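Local structure of flap endonuclease 1 (Desulfurococcus amylolyticus, 3ORY) at residues Lys140-Glu143 with Glu144-Arg147; Ala317-Ile321 with Leu322-His326. The protein probably cleaves the single-stranded 5' flaps of branched DNA in replication and repair, as a structure-specific flap endonuclease of the XPG family. All coordinates share one frame; numbering follows the deposited sequence.

Contact 1 (140-147) comes first along the chain and is complete before contact 2 (317-326) begins. Their centres are about 17 Å apart and their nearest atoms about 6 Å, so they do not touch, yet both lie on the same side of the chain's centre. What joins them is helix 143-156: contact 1 builds its N-terminal end, and helix 315-325, which carries contact 2, packs against Ala-155 and Met-156 near its other end and reaches Asp-148 through His-326. Contact 1 opens a helix, while contact 2 lies in the last turns of another. Helix 315-325, from the C-terminal part of the chain, thus packs on a helix from much earlier in the sequence.

Contact 1 of 2, residues Lys140-Glu143 with Glu144-Arg147; sequences KLTE and EMVR
Thr-142 and Met-145 form a capping box at the start of helix 143-156. Thr-142 is the N-cap: its OG1 accepts from Met-145 N at 3.2 Å, with an N-H...O angle of 163°. Chi1 of 74° sets OG1 between the backbone N and the carbonyl carbon, facing the first turn. A water accepts from Glu-144 N at 2.9 Å, so this first-turn amide is also satisfied. The regular helical pattern then takes over, Val-146 N donating to Thr-142 O and Arg-147 N to Glu-143 O (2.9 Å). Glu-143 bends at chi2 and brings OE2 to 3.4 Å from Arg-147 NH2. OE2 lies well out of the guanidinium plane, so no N-H points at it and this salt bridge rests on charge alone; the two planes are 69° apart. Met-145 folds back along the incoming chain, its SD receiving a weak bond from Thr-142 N (3.5 Å). Its CE rests 3.9 Å from Leu-141 CD1, while Leu-141 CG meets Val-146 CG2 at 4.0 Å, the two side chains crossing nearly at right angles. Glu-99 accepts from Glu-143 N beside the cap. Leu-141 packs on Tyr-43 and Leu-46, Met-145 on Leu-50 and Val-146 on Tyr-43, all of helix 42-52.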
loop_
_atom_site.group_PDB
_atom_site.type_symbol
_atom_site.label_atom_id
_atom_site.label_comp_id
_atom_site.label_asym_id
_atom_site.label_seq_id
_atom_site.Cartn_x
_atom_site.Cartn_y
_atom_site.Cartn_z
ATOM N N LYS A 140 -13.992 -4.539 1.635
ATOM C CA LYS A 140 -13.165 -5.409 2.471
ATOM C C LYS A 140 -12.271 -6.294 1.602
ATOM O O LYS A 140 -12.726 -6.882 0.624
ATOM C CB LYS A 140 -14.038 -6.289 3.370
ATOM C CG LYS A 140 -14.748 -5.548 4.485
ATOM C CD LYS A 140 -15.822 -6.404 5.184
ATOM C CE LYS A 140 -16.544 -5.612 6.297
ATOM N NZ LYS A 140 -17.699 -6.336 6.897
ATOM N N LEU A 141 -10.994 -6.387 1.955
ATOM C CA LEU A 141 -10.109 -7.376 1.330
ATOM C C LEU A 141 -10.281 -8.707 2.049
ATOM O O LEU A 141 -10.085 -8.786 3.257
ATOM C CB LEU A 141 -8.642 -6.925 1.396
ATOM C CG LEU A 141 -7.609 -7.865 0.758
ATOM C CD1 LEU A 141 -7.869 -7.998 -0.751
ATOM C CD2 LEU A 141 -6.197 -7.361 1.035
ATOM N N THR A 142 -10.644 -9.750 1.306
ATOM C CA THR A 142 -10.833 -11.077 1.892
ATOM C C THR A 142 -9.724 -12.036 1.467
ATOM O O THR A 142 -9.004 -11.784 0.501
ATOM C CB THR A 142 -12.160 -11.714 1.463
ATOM O OG1 THR A 142 -12.040 -12.142 0.104
ATOM C CG2 THR A 142 -13.337 -10.729 1.611
ATOM N N GLU A 143 -9.607 -13.138 2.194
ATOM C CA GLU A 143 -8.650 -14.190 1.865
ATOM C C GLU A 143 -8.849 -14.754 0.442
ATOM O O GLU A 143 -7.876 -15.009 -0.259
ATOM C CB GLU A 143 -8.689 -15.286 2.954
ATOM C CG GLU A 143 -7.764 -16.500 2.727
ATOM C CD GLU A 143 -6.285 -16.144 2.566
ATOM O OE1 GLU A 143 -5.834 -15.050 3.010
ATOM O OE2 GLU A 143 -5.570 -16.980 1.968
ATOM N N GLU A 144 -10.102 -14.923 0.011
ATOM C CA GLU A 144 -10.388 -15.380 -1.357
ATOM C C GLU A 144 -9.854 -14.402 -2.414
ATOM O O GLU A 144 -9.302 -14.829 -3.436
ATOM C CB GLU A 144 -11.899 -15.652 -1.566
ATOM C CG GLU A 144 -12.311 -15.900 -3.039
ATOM C CD GLU A 144 -13.806 -16.214 -3.228
ATOM O OE1 GLU A 144 -14.628 -15.881 -2.346
ATOM O OE2 GLU A 144 -14.166 -16.797 -4.274
ATOM N N MET A 145 -9.993 -13.100 -2.167
ATOM C CA MET A 145 -9.456 -12.093 -3.089
ATOM C C MET A 145 -7.919 -12.144 -3.142
ATOM O O MET A 145 -7.323 -11.969 -4.209
ATOM C CB MET A 145 -9.933 -10.696 -2.709
ATOM C CG MET A 145 -11.450 -10.514 -2.847
ATOM S SD MET A 145 -12.111 -9.184 -1.806
ATOM C CE MET A 145 -11.318 -7.783 -2.539
ATOM N N VAL A 146 -7.296 -12.409 -1.989
ATOM C CA VAL A 146 -5.840 -12.585 -1.923
ATOM C C VAL A 146 -5.415 -13.825 -2.728
ATOM O O VAL A 146 -4.467 -13.774 -3.513
ATOM C CB VAL A 146 -5.337 -12.649 -0.454
ATOM C CG1 VAL A 146 -3.849 -13.042 -0.391
ATOM C CG2 VAL A 146 -5.578 -11.295 0.245
ATOM N N ARG A 147 -6.124 -14.932 -2.523
ATOM C CA ARG A 147 -5.891 -16.150 -3.296
ATOM C C ARG A 147 -5.967 -15.878 -4.799
ATOM O O ARG A 147 -5.081 -16.290 -5.542
ATOM C CB ARG A 147 -6.910 -17.226 -2.892
ATOM C CG ARG A 147 -6.833 -18.545 -3.652
ATOM C CD ARG A 147 -7.607 -19.652 -2.892
ATOM N NE ARG A 147 -7.095 -19.823 -1.521
ATOM C CZ ARG A 147 -7.767 -19.525 -0.405
ATOM N NH1 ARG A 147 -9.012 -19.052 -0.469
ATOM N NH2 ARG A 147 -7.194 -19.715 0.784
HETATM O O HOH W 1 -12.654 -15.103 1.398
#

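Contact 2 of 2, residues Ala317-Ile321 with Leu322-His326; sequences AVKRI and LVDEH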
loop_
_atom_site.group_PDB
_atom_site.type_symbol
_atom_site.label_atom_id
_atom_site.label_comp_id
_atom_site.label_asym_id
_atom_site.label_seq_id
_atom_site.Cartn_x
_atom_site.Cartn_y
_atom_site.Cartn_z
ATOM N N ALA A 317 -4.140 -18.573 -19.274
ATOM C CA ALA A 317 -4.455 -18.641 -17.844
ATOM C C ALA A 317 -4.939 -17.281 -17.349
ATOM O O ALA A 317 -5.888 -17.210 -16.575
ATOM C CB ALA A 317 -3.251 -19.118 -17.035
ATOM N N VAL A 318 -4.307 -16.205 -17.821
ATOM C CA VAL A 318 -4.782 -14.857 -17.500
ATOM C C VAL A 318 -6.212 -14.655 -18.028
ATOM O O VAL A 318 -7.080 -14.171 -17.299
ATOM C CB VAL A 318 -3.855 -13.739 -18.038
ATOM C CG1 VAL A 318 -4.459 -12.360 -17.747
ATOM C CG2 VAL A 318 -2.457 -13.833 -17.417
ATOM N N LYS A 319 -6.453 -15.038 -19.285
ATOM C CA LYS A 319 -7.794 -14.935 -19.869
ATOM C C LYS A 319 -8.835 -15.709 -19.058
ATOM O O LYS A 319 -9.918 -15.191 -18.784
ATOM C CB LYS A 319 -7.830 -15.416 -21.318
ATOM C CG LYS A 319 -9.239 -15.307 -21.909
ATOM C CD LYS A 319 -9.690 -16.546 -22.673
ATOM C CE LYS A 319 -9.507 -17.824 -21.908
ATOM N NZ LYS A 319 -10.494 -18.838 -22.360
ATOM N N ARG A 320 -8.503 -16.947 -18.685
ATOM C CA ARG A 320 -9.419 -17.773 -17.888
ATOM C C ARG A 320 -9.825 -17.065 -16.589
ATOM O O ARG A 320 -11.017 -16.946 -16.287
ATOM C CB ARG A 320 -8.833 -19.169 -17.624
ATOM C CG ARG A 320 -8.774 -20.070 -18.890
ATOM C CD ARG A 320 -8.569 -21.569 -18.566
ATOM N NE ARG A 320 -7.574 -21.780 -17.506
ATOM C CZ ARG A 320 -6.270 -21.981 -17.709
ATOM N NH1 ARG A 320 -5.770 -22.012 -18.946
ATOM N NH2 ARG A 320 -5.459 -22.154 -16.666
ATOM N N ILE A 321 -8.845 -16.568 -15.845
ATOM C CA ILE A 321 -9.119 -15.829 -14.606
ATOM C C ILE A 321 -9.964 -14.562 -14.848
ATOM O O ILE A 321 -11.056 -14.417 -14.280
ATOM C CB ILE A 321 -7.812 -15.486 -13.849
ATOM C CG1 ILE A 321 -7.126 -16.776 -13.376
ATOM C CG2 ILE A 321 -8.112 -14.596 -12.643
ATOM C CD1 ILE A 321 -5.666 -16.625 -13.022
ATOM N N LEU A 322 -9.477 -13.658 -15.696
ATOM C CA LEU A 322 -10.130 -12.360 -15.878
ATOM C C LEU A 322 -11.409 -12.416 -16.708
ATOM O O LEU A 322 -12.465 -11.957 -16.264
ATOM C CB LEU A 322 -9.158 -11.333 -16.481
ATOM C CG LEU A 322 -7.890 -11.047 -15.669
ATOM C CD1 LEU A 322 -7.092 -9.961 -16.365
ATOM C CD2 LEU A 322 -8.221 -10.635 -14.236
ATOM N N VAL A 323 -11.315 -12.971 -17.911
ATOM C CA VAL A 323 -12.464 -12.999 -18.814
ATOM C C VAL A 323 -13.500 -14.044 -18.389
ATOM O O VAL A 323 -14.645 -13.694 -18.126
ATOM C CB VAL A 323 -12.043 -13.188 -20.300
ATOM C CG1 VAL A 323 -13.268 -13.169 -21.239
ATOM C CG2 VAL A 323 -11.034 -12.116 -20.708
ATOM N N ASP A 324 -13.105 -15.311 -18.308
ATOM C CA ASP A 324 -14.076 -16.391 -18.075
ATOM C C ASP A 324 -14.662 -16.374 -16.665
ATOM O O ASP A 324 -15.875 -16.447 -16.494
ATOM C CB ASP A 324 -13.461 -17.759 -18.382
ATOM C CG ASP A 324 -12.923 -17.849 -19.799
ATOM O OD1 ASP A 324 -13.379 -17.076 -20.669
ATOM O OD2 ASP A 324 -12.041 -18.685 -20.046
ATOM N N GLU A 325 -13.802 -16.252 -15.667
ATOM C CA GLU A 325 -14.236 -16.308 -14.275
ATOM C C GLU A 325 -14.749 -14.972 -13.737
ATOM O O GLU A 325 -15.564 -14.956 -12.805
ATOM C CB GLU A 325 -13.103 -16.822 -13.393
ATOM C CG GLU A 325 -12.825 -18.318 -13.563
ATOM C CD GLU A 325 -11.533 -18.784 -12.886
ATOM O OE1 GLU A 325 -11.103 -18.178 -11.876
ATOM O OE2 GLU A 325 -10.944 -19.768 -13.381
ATOM N N HIS A 326 -14.277 -13.861 -14.305
ATOM C CA HIS A 326 -14.600 -12.543 -13.749
ATOM C C HIS A 326 -15.155 -11.516 -14.746
ATOM O O HIS A 326 -15.280 -10.321 -14.434
ATOM C CB HIS A 326 -13.410 -11.990 -12.950
ATOM C CG HIS A 326 -13.091 -12.799 -11.729
ATOM N ND1 HIS A 326 -13.902 -12.812 -10.616
ATOM C CD2 HIS A 326 -12.062 -13.636 -11.455
ATOM C CE1 HIS A 326 -13.382 -13.615 -9.703
ATOM N NE2 HIS A 326 -12.267 -14.129 -10.187
#
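Lys-319 and Asp-324, five residues apart, are joined by a salt bridge in which NZ donates to OD2 at 2.8 Å, on the syn lone pair. The lysine leaves the backbone with CG anti to N (chi1 180°), then turns at chi2 and chi3, which carries its ammonium forward along the helix to the carboxylate. Arg-320 is directed elsewhere, its NH1 pairing with Asp-316, although its CG lies 3.7 Å from Asp-324 OD2.

The backbone bonds change from a four-residue to a five-residue spacing. Leu-322 N donates to Val-318 O almost straight (176°), an ordinary alpha-helical bond. Lys-319 O then accepts twice, from Val-323 N at 2.8 Å, still alpha-helical, and from Asp-324 N at 3.2 Å. The latter bond and that from Glu-325 N to Arg-320 O (2.9 Å) span five residues and mark a wider pi-type turn in helix 315-325. Ile-321 O lies near the plane of the His-326 ring, at its edge, 3.1 Å from CD2.

Apolar contacts follow the same turns. Val-318 CG1 and Leu-322 CD1 touch at 3.8 Å, side by side, while Lys-319 CG brushes Val-323 CG2.

Phe-76 of helix 70-84 meets Val-318 and Leu-322, and His-326 ND1 bonds to Asp-63. Helix 143-156 adjoins Ala-317 and Val-318, whereas helix 330-347 packs on Val-323 through Ile-330 and Val-333.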